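Local coordinates for protein amphiphysin (Drosophila melanogaster, PDB 1URU) that forms a dimeric, coiled-coil BAR domain that probably binds membranes and senses their curvature in endocytosis, at residues A[47-52]-A[126-131]; A[92-97]-A[230-235]; A[110-115]-A[212-217]; A[150-155]-A[170-175]. All coordinates share one frame; numbering follows the deposited sequence.

How the contacts relate
All four contacts draw on helix 92-156, the second in sequence of three long helices. Contact 1 pairs it with helix 35-84, while contacts 2, 3 and 4 pair it with helix 172-239. Along the elongated subunit the spatial order is 2, 3, 1, 4: neighbouring centres are about 27, 25 and 36 Å apart, and contacts 2 and 4 lie about 87 Å from each other. In sequence contact 1 interleaves with contacts 2 and 3, whereas contact 4 joins segments only 15 residues apart and closes the hairpin at one end. The second subunit packs at contacts 2 and 3 and reaches contact 1 through one residue, whereas no other chain touches contact 4, at the far tip of the BAR arm.

Contact 1 (A[47-52]-A[126-131]); sequences NRQQAS and GQFPEM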
loop_
_atom_site.group_PDB
_atom_site.type_symbol
_atom_site.label_atom_id
_atom_site.label_comp_id
_atom_site.label_asym_id
_atom_site.label_seq_id
_atom_site.Cartn_x
_atom_site.Cartn_y
_atom_site.Cartn_z
ATOM N N ASN A 47 26.009 -18.711 6.705
ATOM C CA ASN A 47 25.641 -17.568 7.519
ATOM C C ASN A 47 25.128 -16.424 6.654
ATOM O O ASN A 47 24.120 -15.811 6.984
ATOM C CB ASN A 47 26.847 -17.078 8.322
ATOM C CG ASN A 47 27.182 -17.964 9.504
ATOM O OD1 ASN A 47 26.367 -18.740 9.990
ATOM N ND2 ASN A 47 28.403 -17.839 9.975
ATOM N N ARG A 48 25.824 -16.155 5.551
ATOM C CA ARG A 48 25.435 -15.099 4.609
ATOM C C ARG A 48 24.188 -15.457 3.814
ATOM O O ARG A 48 23.380 -14.582 3.489
ATOM C CB ARG A 48 26.572 -14.782 3.622
ATOM C CG ARG A 48 27.572 -13.711 4.105
ATOM C CD ARG A 48 28.848 -13.513 3.226
ATOM N NE ARG A 48 29.031 -14.594 2.249
ATOM C CZ ARG A 48 28.558 -14.603 1.004
ATOM N NH1 ARG A 48 27.868 -13.571 0.523
ATOM N NH2 ARG A 48 28.763 -15.663 0.235
ATOM N N GLN A 49 24.048 -16.739 3.481
ATOM C CA GLN A 49 22.876 -17.225 2.748
ATOM C C GLN A 49 21.649 -17.097 3.659
ATOM O O GLN A 49 20.604 -16.644 3.216
ATOM C CB GLN A 49 23.077 -18.677 2.287
ATOM C CG GLN A 49 21.971 -19.238 1.415
ATOM C CD GLN A 49 22.180 -20.707 1.021
ATOM O OE1 GLN A 49 23.060 -21.380 1.540
ATOM N NE2 GLN A 49 21.374 -21.189 0.093
ATOM N N GLN A 50 21.814 -17.467 4.934
ATOM C CA GLN A 50 20.757 -17.387 5.939
ATOM C C GLN A 50 20.378 -15.945 6.290
ATOM O O GLN A 50 19.229 -15.657 6.516
ATOM C CB GLN A 50 21.182 -18.125 7.208
ATOM C CG GLN A 50 20.243 -17.962 8.397
ATOM C CD GLN A 50 20.668 -18.810 9.568
ATOM O OE1 GLN A 50 21.839 -18.787 9.975
ATOM N NE2 GLN A 50 19.731 -19.563 10.115
ATOM N N ALA A 51 21.345 -15.047 6.345
ATOM C CA ALA A 51 21.072 -13.640 6.644
ATOM C C ALA A 51 20.300 -12.994 5.501
ATOM O O ALA A 51 19.475 -12.119 5.735
ATOM C CB ALA A 51 22.394 -12.865 6.902
ATOM N N SER A 52 20.586 -13.437 4.273
ATOM C CA SER A 52 19.956 -12.894 3.057
ATOM C C SER A 52 18.518 -13.407 2.877
ATOM O O SER A 52 17.663 -12.671 2.418
ATOM C CB SER A 52 20.778 -13.226 1.794
ATOM O OG SER A 52 22.054 -12.599 1.795
ATOM N N GLY A 126 13.243 -21.712 6.189
ATOM C CA GLY A 126 13.105 -22.525 7.391
ATOM C C GLY A 126 14.107 -23.658 7.462
ATOM O O GLY A 126 14.338 -24.239 8.532
ATOM N N GLN A 127 14.725 -23.988 6.336
ATOM C CA GLN A 127 15.713 -25.052 6.348
ATOM C C GLN A 127 17.034 -24.607 6.952
ATOM O O GLN A 127 17.820 -25.454 7.360
ATOM C CB GLN A 127 15.897 -25.669 4.962
ATOM C CG GLN A 127 16.580 -24.795 3.952
ATOM C CD GLN A 127 16.233 -25.170 2.522
ATOM O OE1 GLN A 127 15.725 -26.248 2.258
ATOM N NE2 GLN A 127 16.508 -24.267 1.599
ATOM N N PHE A 128 17.239 -23.302 7.093
ATOM C CA PHE A 128 18.479 -22.771 7.679
ATOM C C PHE A 128 18.690 -22.986 9.195
ATOM O O PHE A 128 19.791 -23.370 9.595
ATOM C CB PHE A 128 18.666 -21.290 7.317
ATOM C CG PHE A 128 18.868 -21.063 5.858
ATOM C CD1 PHE A 128 17.811 -20.699 5.048
ATOM C CD2 PHE A 128 20.101 -21.264 5.287
ATOM C CE1 PHE A 128 17.980 -20.510 3.697
ATOM C CE2 PHE A 128 20.286 -21.067 3.928
ATOM C CZ PHE A 128 19.211 -20.696 3.130
ATOM N N PRO A 129 17.704 -22.699 10.044
ATOM C CA PRO A 129 17.846 -22.993 11.484
ATOM C C PRO A 129 18.167 -24.452 11.844
ATOM O O PRO A 129 18.893 -24.659 12.801
ATOM C CB PRO A 129 16.502 -22.538 12.082
ATOM C CG PRO A 129 15.603 -22.370 10.960
ATOM C CD PRO A 129 16.447 -21.991 9.768
ATOM N N GLU A 130 17.664 -25.423 11.089
ATOM C CA GLU A 130 17.925 -26.858 11.364
ATOM C C GLU A 130 19.339 -27.304 10.889
ATOM O O GLU A 130 19.925 -28.258 11.392
ATOM C CB GLU A 130 16.809 -27.699 10.706
ATOM C CG GLU A 130 16.780 -29.197 11.015
ATOM C CD GLU A 130 15.621 -29.912 10.289
ATOM O OE1 GLU A 130 15.555 -29.870 9.022
ATOM O OE2 GLU A 130 14.750 -30.506 10.982
HETATM N N MSE A 131 19.854 -26.582 9.899
HETATM C CA MSE A 131 21.209 -26.716 9.396
HETATM C C MSE A 131 22.159 -26.105 10.380
HETATM O O MSE A 131 23.184 -26.675 10.664
HETATM C CB MSE A 131 21.333 -25.995 8.054
HETATM C CG MSE A 131 22.645 -26.241 7.291
HETATM SE SE MSE A 131 23.182 -28.223 6.955
HETATM C CE MSE A 131 22.033 -28.628 5.565
#
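Gln49 NE2 is gripped twice, by the backbone O of Leu196 on helix 172-239 and by the OH of Tyr124, and the amide fixed in this way meets the edge of the Phe128 ring. Gln49 CD lies in the plane of that ring, 3.5 Å from Phe128 CE2, and the amide stands steeply to it, the two planes 72° apart. Gln50 comes over a ring face instead: its CA sits 4.2 Å from the Phe128 centroid, a CH-pi contact nearly on the ring normal. Beyond CB the extended Gln50 chain slides past Phe128 in the opposite direction, which brings Gln50 NE2 to 3.5 Å from Phe128 CB and 4.1 Å from Pro129 CD. Phe128 reaches helix 35-84 because its CG stands anti to its own carbonyl carbon (chi1 -65°); there the ring also touches Ala53, and it packs edge-to-face with Tyr124. Cutting Phe128 back to an alanine would probably open a gap beside Gln50 and take from the Gln49 amide the ring edge that it rests against. The segment 126-131 is kinked at Phe128 and Pro129, whose N atoms lack a bond to the preceding turn. With segment axes 9.9 Å apart at 144°, a ring met by one glutamine at its edge and the next over a face joins two roughly oppositely directed helices of the three-helix coiled coil that characterises the BAR domain.

Contact 2 (A[92-97]-A[230-235]); sequences YDALQA and EAIVDK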
loop_
_atom_site.group_PDB
_atom_site.type_symbol
_atom_site.label_atom_id
_atom_site.label_comp_id
_atom_site.label_asym_id
_atom_site.label_seq_id
_atom_site.Cartn_x
_atom_site.Cartn_y
_atom_site.Cartn_z
ATOM N N TYR A 92 -22.411 5.127 -15.436
ATOM C CA TYR A 92 -22.516 4.769 -14.027
ATOM C C TYR A 92 -22.438 3.250 -13.791
ATOM O O TYR A 92 -21.756 2.809 -12.874
ATOM C CB TYR A 92 -23.762 5.369 -13.354
ATOM C CG TYR A 92 -23.946 4.856 -11.942
ATOM C CD1 TYR A 92 -23.285 5.444 -10.863
ATOM C CD2 TYR A 92 -24.753 3.744 -11.686
ATOM C CE1 TYR A 92 -23.446 4.946 -9.571
ATOM C CE2 TYR A 92 -24.919 3.247 -10.402
ATOM C CZ TYR A 92 -24.266 3.847 -9.358
ATOM O OH TYR A 92 -24.436 3.347 -8.097
ATOM N N ASP A 93 -23.140 2.448 -14.586
ATOM C CA ASP A 93 -23.161 1.000 -14.343
ATOM C C ASP A 93 -21.813 0.425 -14.751
ATOM O O ASP A 93 -21.291 -0.502 -14.109
ATOM C CB ASP A 93 -24.283 0.301 -15.128
ATOM C CG ASP A 93 -25.675 0.797 -14.768
ATOM O OD1 ASP A 93 -26.017 0.925 -13.566
ATOM O OD2 ASP A 93 -26.507 1.066 -15.659
ATOM N N ALA A 94 -21.270 0.998 -15.833
ATOM C CA ALA A 94 -19.911 0.711 -16.294
ATOM C C ALA A 94 -18.875 0.983 -15.204
ATOM O O ALA A 94 -17.881 0.295 -15.138
ATOM C CB ALA A 94 -19.584 1.517 -17.534
ATOM N N LEU A 95 -19.116 1.984 -14.361
ATOM C CA LEU A 95 -18.193 2.347 -13.295
ATOM C C LEU A 95 -18.265 1.317 -12.203
ATOM O O LEU A 95 -17.231 0.812 -11.764
ATOM C CB LEU A 95 -18.547 3.709 -12.711
ATOM C CG LEU A 95 -17.719 4.215 -11.537
ATOM C CD1 LEU A 95 -16.482 4.865 -12.062
ATOM C CD2 LEU A 95 -18.508 5.190 -10.713
ATOM N N GLN A 96 -19.482 1.002 -11.762
ATOM C CA GLN A 96 -19.681 -0.057 -10.787
ATOM C C GLN A 96 -18.913 -1.275 -11.248
ATOM O O GLN A 96 -18.217 -1.892 -10.457
ATOM C CB GLN A 96 -21.143 -0.441 -10.668
ATOM C CG GLN A 96 -22.058 0.634 -10.153
ATOM C CD GLN A 96 -21.788 1.011 -8.707
ATOM O OE1 GLN A 96 -21.542 0.143 -7.866
ATOM N NE2 GLN A 96 -21.839 2.309 -8.415
ATOM N N ALA A 97 -19.018 -1.585 -12.539
ATOM C CA ALA A 97 -18.512 -2.833 -13.094
ATOM C C ALA A 97 -16.994 -2.902 -13.094
ATOM O O ALA A 97 -16.390 -3.904 -12.681
ATOM C CB ALA A 97 -19.032 -3.018 -14.512
ATOM N N GLU A 230 -10.867 5.881 -17.333
ATOM C CA GLU A 230 -10.546 7.118 -18.008
ATOM C C GLU A 230 -11.536 7.405 -19.128
ATOM O O GLU A 230 -12.017 8.523 -19.234
ATOM C CB GLU A 230 -9.145 7.042 -18.600
ATOM C CG GLU A 230 -8.249 8.192 -18.203
ATOM C CD GLU A 230 -6.824 8.001 -18.676
ATOM O OE1 GLU A 230 -6.378 6.845 -18.937
ATOM O OE2 GLU A 230 -6.152 9.046 -18.785
ATOM N N ALA A 231 -11.848 6.394 -19.944
ATOM C CA ALA A 231 -12.679 6.568 -21.142
ATOM C C ALA A 231 -14.084 6.917 -20.740
ATOM O O ALA A 231 -14.615 7.925 -21.159
ATOM C CB ALA A 231 -12.675 5.322 -22.003
ATOM N N ILE A 232 -14.683 6.093 -19.901
ATOM C CA ILE A 232 -15.981 6.399 -19.301
ATOM C C ILE A 232 -16.111 7.853 -18.843
ATOM O O ILE A 232 -17.112 8.506 -19.111
ATOM C CB ILE A 232 -16.222 5.443 -18.106
ATOM C CG1 ILE A 232 -16.472 4.014 -18.624
ATOM C CG2 ILE A 232 -17.355 5.964 -17.225
ATOM C CD1 ILE A 232 -16.276 2.923 -17.594
ATOM N N VAL A 233 -15.100 8.360 -18.154
ATOM C CA VAL A 233 -15.169 9.692 -17.558
ATOM C C VAL A 233 -15.009 10.780 -18.629
ATOM O O VAL A 233 -15.488 11.889 -18.442
ATOM C CB VAL A 233 -14.134 9.857 -16.409
ATOM C CG1 VAL A 233 -14.052 11.288 -15.931
ATOM C CG2 VAL A 233 -14.498 8.967 -15.229
ATOM N N ASP A 234 -14.340 10.456 -19.742
ATOM C CA ASP A 234 -14.260 11.345 -20.927
ATOM C C ASP A 234 -15.630 11.561 -21.550
ATOM O O ASP A 234 -15.959 12.662 -21.922
ATOM C CB ASP A 234 -13.344 10.755 -22.016
ATOM C CG ASP A 234 -12.117 11.630 -22.305
ATOM O OD1 ASP A 234 -12.243 12.654 -23.047
ATOM O OD2 ASP A 234 -10.982 11.347 -21.835
ATOM N N LYS A 235 -16.401 10.479 -21.672
ATOM C CA LYS A 235 -17.747 10.509 -22.230
ATOM C C LYS A 235 -18.679 11.300 -21.355
ATOM O O LYS A 235 -19.563 11.955 -21.878
ATOM C CB LYS A 235 -18.338 9.103 -22.403
ATOM C CG LYS A 235 -17.808 8.342 -23.610
ATOM C CD LYS A 235 -18.442 6.940 -23.711
ATOM C CE LYS A 235 -17.409 5.822 -24.028
ATOM N NZ LYS A 235 -17.694 4.515 -23.343
#
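Ile232 points its longer branch at Ala94 through two torsions: CG1 stands anti to the carbonyl carbon (chi1 -70°), and CD1 then carries on in an extended course (chi2 161°). CD1 is therefore the atom that arrives, 3.6 Å from Ala94 CB, and CG1 follows behind it at 4.1 Å from the same methyl. The approach is methyl against methyl, Ala94 CB to Ile232 CD1; both residues direct CB at the opposing helix. Because Ala94 is so small, the isoleucine tip also comes up against backbone, with Ile232 CD1 3.9 Å from Ala94 O and 4.4 Å from Leu95 N. Leu95 sends its own side chain elsewhere, to Tyr85 and to Cys82 of helix 35-84, though part of its surface is still covered by 230-235. Tyr85, in the loop ahead of helix 92-156, touches both Leu95 and Ile232 and so bridges the two sides. The contact thus joins the first turns of helix 92-156 to the closing stretch of helix 172-239. The second subunit lies close by: its Phe212 packs on Val233 and its Ala213 on Glu230. The backbones stay well separated, with Ala94 CA 7.5 Å from Ile232 CA. Apolar and small, the contact sets no donor against an acceptor, so its share in holding the helix ends together comes from dispersion and from keeping a buried isoleucine away from water.

Contact 3 (A[110-115]-A[212-217]); sequences AHKLGD and FATEQV
Lys112 is the first residue of 110-115 to meet the opposing segment, and it does so with both ends of its side chain. Its CB lies 3.4 Å from Thr214 CG2, and further out its CD lies 3.8 Å from the same methyl, so the aliphatic part of the lysine slides past the threonine in the opposite direction. The chain stays extended until chi4, where it bends (142°). It crosses the Val217 side chain at about a right angle, with NZ 3.8 Å from Val217 CG1. There the ammonium group donates to a water 3.2 Å from NZ, and the water in turn donates to the backbone O of Thr214, 2.7 Å away. Leu113 follows, and its contribution is slighter: CD2 reaches Thr214 CG2 at 4.2 Å, and the side chain also packs on Phe60, Tyr63 and Ile64 of helix 35-84. Thr214 turns its methyl to these partners because CG2 stands anti to the backbone N, which leaves OG1 beside that N and bonded to Thr210 O within its own helix. The two segments run almost exactly antiparallel, with axes 171° apart in direction and 9.9 Å from each other. On the other helix Phe212, Ala213, Glu215 and Gln216 pack against the second subunit, so the helix that Lys112 touches is also part of the dimer interface. The contact is mixed in character: methylene and methyl groups do the packing, and the lysine charge is carried outward to its edge, where a water links it to a main-chain carbonyl.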
loop_
_atom_site.group_PDB
_atom_site.type_symbol
_atom_site.label_atom_id
_atom_site.label_comp_id
_atom_site.label_asym_id
_atom_site.label_seq_id
_atom_site.Cartn_x
_atom_site.Cartn_y
_atom_site.Cartn_z
ATOM N N ALA A 110 -2.961 -10.284 -4.061
ATOM C CA ALA A 110 -2.652 -10.526 -2.643
ATOM C C ALA A 110 -2.661 -12.017 -2.257
ATOM O O ALA A 110 -1.995 -12.404 -1.300
ATOM C CB ALA A 110 -3.608 -9.736 -1.736
ATOM N N HIS A 111 -3.428 -12.831 -2.986
ATOM C CA HIS A 111 -3.495 -14.286 -2.774
ATOM C C HIS A 111 -2.185 -14.869 -3.277
ATOM O O HIS A 111 -1.472 -15.569 -2.543
ATOM C CB HIS A 111 -4.738 -14.894 -3.487
ATOM C CG HIS A 111 -4.722 -16.397 -3.656
ATOM N ND1 HIS A 111 -5.058 -17.280 -2.645
ATOM C CD2 HIS A 111 -4.468 -17.163 -4.747
ATOM C CE1 HIS A 111 -4.985 -18.522 -3.102
ATOM N NE2 HIS A 111 -4.625 -18.478 -4.372
ATOM N N LYS A 112 -1.863 -14.535 -4.520
ATOM C CA LYS A 112 -0.661 -15.017 -5.161
ATOM C C LYS A 112 0.593 -14.625 -4.357
ATOM O O LYS A 112 1.539 -15.403 -4.301
ATOM C CB LYS A 112 -0.583 -14.499 -6.594
ATOM C CG LYS A 112 -1.653 -15.018 -7.564
ATOM C CD LYS A 112 -1.355 -14.486 -8.963
ATOM C CE LYS A 112 -2.405 -14.822 -10.032
ATOM N NZ LYS A 112 -2.607 -13.639 -10.997
ATOM N N LEU A 113 0.597 -13.452 -3.712
ATOM C CA LEU A 113 1.773 -13.010 -2.951
ATOM C C LEU A 113 1.916 -13.836 -1.674
ATOM O O LEU A 113 2.975 -14.382 -1.403
ATOM C CB LEU A 113 1.722 -11.510 -2.593
ATOM C CG LEU A 113 1.867 -10.432 -3.664
ATOM C CD1 LEU A 113 1.758 -9.095 -3.030
ATOM C CD2 LEU A 113 3.167 -10.528 -4.403
ATOM N N GLY A 114 0.846 -13.929 -0.891
ATOM C CA GLY A 114 0.874 -14.643 0.376
ATOM C C GLY A 114 0.817 -16.158 0.299
ATOM O O GLY A 114 0.915 -16.827 1.342
ATOM N N ASP A 115 0.660 -16.696 -0.912
ATOM C CA ASP A 115 0.522 -18.129 -1.117
ATOM C C ASP A 115 1.605 -18.640 -2.059
ATOM O O ASP A 115 2.580 -19.232 -1.606
ATOM C CB ASP A 115 -0.875 -18.471 -1.647
ATOM C CG ASP A 115 -1.065 -19.959 -1.895
ATOM O OD1 ASP A 115 -2.202 -20.382 -2.205
ATOM O OD2 ASP A 115 -0.142 -20.783 -1.799
ATOM N N PHE A 212 7.581 -11.768 -9.936
ATOM C CA PHE A 212 7.591 -10.739 -10.981
ATOM C C PHE A 212 6.439 -10.866 -11.952
ATOM O O PHE A 212 5.961 -9.873 -12.456
ATOM C CB PHE A 212 8.935 -10.734 -11.699
ATOM C CG PHE A 212 10.056 -10.190 -10.858
ATOM C CD1 PHE A 212 11.374 -10.482 -11.177
ATOM C CD2 PHE A 212 9.796 -9.388 -9.734
ATOM C CE1 PHE A 212 12.424 -9.978 -10.408
ATOM C CE2 PHE A 212 10.833 -8.890 -8.962
ATOM C CZ PHE A 212 12.163 -9.183 -9.307
ATOM N N ALA A 213 6.001 -12.098 -12.173
ATOM C CA ALA A 213 4.852 -12.420 -13.006
ATOM C C ALA A 213 3.537 -12.024 -12.333
ATOM O O ALA A 213 2.563 -11.654 -12.997
ATOM C CB ALA A 213 4.847 -13.923 -13.273
ATOM N N THR A 214 3.502 -12.150 -11.011
ATOM C CA THR A 214 2.324 -11.832 -10.234
ATOM C C THR A 214 2.121 -10.346 -10.311
ATOM O O THR A 214 0.996 -9.874 -10.554
ATOM C CB THR A 214 2.540 -12.276 -8.775
ATOM O OG1 THR A 214 2.724 -13.694 -8.744
ATOM C CG2 THR A 214 1.328 -12.031 -7.906
ATOM N N GLU A 215 3.236 -9.630 -10.134
ATOM C CA GLU A 215 3.276 -8.187 -10.237
ATOM C C GLU A 215 2.872 -7.760 -11.646
ATOM O O GLU A 215 2.011 -6.920 -11.819
ATOM C CB GLU A 215 4.667 -7.659 -9.911
ATOM C CG GLU A 215 5.135 -7.913 -8.488
ATOM C CD GLU A 215 4.768 -6.807 -7.507
ATOM O OE1 GLU A 215 3.830 -6.039 -7.744
ATOM O OE2 GLU A 215 5.439 -6.718 -6.471
ATOM N N GLN A 216 3.476 -8.370 -12.652
ATOM C CA GLN A 216 3.218 -8.002 -14.044
ATOM C C GLN A 216 1.738 -8.100 -14.364
ATOM O O GLN A 216 1.146 -7.170 -14.890
ATOM C CB GLN A 216 4.046 -8.890 -15.000
ATOM C CG GLN A 216 3.364 -9.346 -16.320
ATOM C CD GLN A 216 3.091 -8.207 -17.274
ATOM O OE1 GLN A 216 3.955 -7.363 -17.512
ATOM N NE2 GLN A 216 1.888 -8.179 -17.828
ATOM N N VAL A 217 1.146 -9.242 -14.040
ATOM C CA VAL A 217 -0.237 -9.501 -14.393
ATOM C C VAL A 217 -1.142 -8.491 -13.690
ATOM O O VAL A 217 -1.969 -7.870 -14.344
ATOM C CB VAL A 217 -0.621 -10.974 -14.088
ATOM C CG1 VAL A 217 -2.108 -11.129 -13.804
ATOM C CG2 VAL A 217 -0.202 -11.873 -15.243
HETATM O O HOH W 1 -1.346 -10.906 -9.850
#

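Contact 4 (A[150-155]-A[170-175]); sequences HSFQNL and KGREQL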
loop_
_atom_site.group_PDB
_atom_site.type_symbol
_atom_site.label_atom_id
_atom_site.label_comp_id
_atom_site.label_asym_id
_atom_site.label_seq_id
_atom_site.Cartn_x
_atom_site.Cartn_y
_atom_site.Cartn_z
ATOM N N HIS A 150 43.554 -35.282 23.694
ATOM C CA HIS A 150 44.337 -34.716 24.804
ATOM C C HIS A 150 44.233 -35.614 26.063
ATOM O O HIS A 150 45.238 -36.198 26.482
ATOM C CB HIS A 150 43.896 -33.240 25.048
ATOM C CG HIS A 150 44.159 -32.708 26.431
ATOM N ND1 HIS A 150 45.200 -33.139 27.230
ATOM C CD2 HIS A 150 43.515 -31.750 27.145
ATOM C CE1 HIS A 150 45.170 -32.492 28.383
ATOM N NE2 HIS A 150 44.158 -31.642 28.356
ATOM N N SER A 151 43.029 -35.749 26.630
ATOM C CA SER A 151 42.796 -36.552 27.849
ATOM C C SER A 151 43.388 -37.975 27.797
ATOM O O SER A 151 43.875 -38.476 28.814
ATOM C CB SER A 151 41.287 -36.627 28.153
ATOM O OG SER A 151 40.972 -37.676 29.052
ATOM N N PHE A 152 43.356 -38.602 26.615
ATOM C CA PHE A 152 43.789 -39.991 26.429
ATOM C C PHE A 152 45.280 -40.104 26.028
ATOM O O PHE A 152 45.887 -41.171 26.179
ATOM C CB PHE A 152 42.887 -40.698 25.395
ATOM C CG PHE A 152 43.267 -42.136 25.136
ATOM C CD1 PHE A 152 42.792 -43.156 25.958
ATOM C CD2 PHE A 152 44.124 -42.462 24.086
ATOM C CE1 PHE A 152 43.157 -44.472 25.729
ATOM C CE2 PHE A 152 44.490 -43.770 23.856
ATOM C CZ PHE A 152 44.006 -44.778 24.680
ATOM N N GLN A 153 45.869 -39.016 25.525
ATOM C CA GLN A 153 47.309 -38.970 25.245
ATOM C C GLN A 153 48.144 -38.819 26.524
ATOM O O GLN A 153 49.249 -39.362 26.597
ATOM C CB GLN A 153 47.651 -37.849 24.257
ATOM C CG GLN A 153 47.530 -38.281 22.795
ATOM C CD GLN A 153 47.761 -37.142 21.809
ATOM O OE1 GLN A 153 47.482 -35.978 22.109
ATOM N NE2 GLN A 153 48.266 -37.482 20.625
ATOM N N ASN A 154 47.628 -38.075 27.510
ATOM C CA ASN A 154 48.227 -38.013 28.860
ATOM C C ASN A 154 47.567 -39.011 29.854
ATOM O O ASN A 154 47.600 -38.827 31.077
ATOM C CB ASN A 154 48.321 -36.547 29.397
ATOM C CG ASN A 154 46.981 -35.972 29.926
ATOM O OD1 ASN A 154 45.955 -36.654 30.006
ATOM N ND2 ASN A 154 47.013 -34.692 30.301
ATOM N N LEU A 155 46.947 -40.047 29.285
ATOM C CA LEU A 155 46.643 -41.304 29.967
ATOM C C LEU A 155 47.686 -42.343 29.510
ATOM O O LEU A 155 48.183 -43.123 30.328
ATOM C CB LEU A 155 45.212 -41.763 29.623
ATOM C CG LEU A 155 44.376 -42.610 30.611
ATOM C CD1 LEU A 155 45.074 -43.914 30.953
ATOM C CD2 LEU A 155 44.017 -41.847 31.900
ATOM N N LYS A 170 40.818 -48.405 28.261
ATOM C CA LYS A 170 39.758 -48.859 27.377
ATOM C C LYS A 170 38.538 -47.932 27.541
ATOM O O LYS A 170 37.392 -48.357 27.484
ATOM C CB LYS A 170 39.459 -50.327 27.623
ATOM C CG LYS A 170 40.710 -51.213 27.525
ATOM C CD LYS A 170 40.467 -52.613 28.100
ATOM C CE LYS A 170 41.557 -53.013 29.110
ATOM N NZ LYS A 170 41.391 -54.388 29.657
ATOM N N GLY A 171 38.834 -46.658 27.802
ATOM C CA GLY A 171 38.047 -45.536 27.335
ATOM C C GLY A 171 38.650 -45.073 26.005
ATOM O O GLY A 171 38.274 -44.028 25.465
ATOM N N ARG A 172 39.622 -45.841 25.497
ATOM C CA ARG A 172 39.983 -45.859 24.074
ATOM C C ARG A 172 38.775 -46.208 23.195
ATOM O O ARG A 172 38.686 -45.721 22.077
ATOM C CB ARG A 172 41.108 -46.880 23.815
ATOM C CG ARG A 172 41.560 -47.027 22.348
ATOM C CD ARG A 172 42.298 -48.339 21.992
ATOM N NE ARG A 172 43.615 -48.511 22.625
ATOM C CZ ARG A 172 44.702 -47.724 22.454
ATOM N NH1 ARG A 172 44.681 -46.642 21.678
ATOM N NH2 ARG A 172 45.834 -48.021 23.093
ATOM N N GLU A 173 37.863 -47.052 23.688
ATOM C CA GLU A 173 36.642 -47.384 22.943
ATOM C C GLU A 173 35.737 -46.166 22.854
ATOM O O GLU A 173 34.967 -46.017 21.903
ATOM C CB GLU A 173 35.842 -48.490 23.625
ATOM C CG GLU A 173 36.575 -49.801 23.878
ATOM C CD GLU A 173 36.014 -50.537 25.096
ATOM O OE1 GLU A 173 34.828 -50.280 25.457
ATOM O OE2 GLU A 173 36.751 -51.361 25.696
ATOM N N GLN A 174 35.824 -45.327 23.882
ATOM C CA GLN A 174 35.006 -44.127 24.016
ATOM C C GLN A 174 35.514 -42.989 23.117
ATOM O O GLN A 174 34.724 -42.189 22.609
ATOM C CB GLN A 174 35.004 -43.692 25.484
ATOM C CG GLN A 174 33.705 -43.058 25.997
ATOM C CD GLN A 174 33.917 -42.320 27.327
ATOM O OE1 GLN A 174 33.188 -41.369 27.641
ATOM N NE2 GLN A 174 34.921 -42.752 28.100
ATOM N N LEU A 175 36.831 -42.920 22.937
ATOM C CA LEU A 175 37.467 -42.006 21.984
ATOM C C LEU A 175 37.067 -42.343 20.546
ATOM O O LEU A 175 36.790 -41.451 19.747
ATOM C CB LEU A 175 38.988 -42.106 22.122
ATOM C CG LEU A 175 39.893 -41.346 21.153
ATOM C CD1 LEU A 175 39.950 -39.873 21.539
ATOM C CD2 LEU A 175 41.282 -41.950 21.153
#
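This is an aromatic-to-arginine packing contact at the far tip of the arm, where helix 92-156 is near its end and helix 172-239 begins after the connecting loop. Phe152 carries it from the first side. Its ring reaches across because CG stands anti to the backbone N (chi1 180°), and its outer carbons meet Arg172 at several levels. Near the backbone, CE1 lies 3.8 Å from Arg172 N, and Phe152 CZ is 3.7 Å from Arg172 CB. The arginine chain then bends at chi3 (-67°) and brings its guanidinium back to the outer end of the ring, near CZ and CE2. Phe152 CZ lies over a face of that group, toward its rim and 3.6 Å from Arg172 NH1, with the two planes 72° apart, so they do not stack flat. Leu175, one turn further on, meets the ring's CD2 with its own CD2 at 4.1 Å and crosses it at about a right angle; it also packs back on Gln148 and Arg149. Gly171 occupies the N-cap position of the new helix, and Leu175 N bonds to Gly171 O at 3.1 Å. Thr169 of the loop adds to the cover of Phe152. With a serine in place of Phe152, the guanidinium of Arg172 would probably be set free to turn, and a gap would open in front of Leu175. The ring of a buried phenylalanine is thus sheltered partly by the bent chain of an arginine that is itself exposed as a residue, a packing of apolar and charged groups without flat stacking.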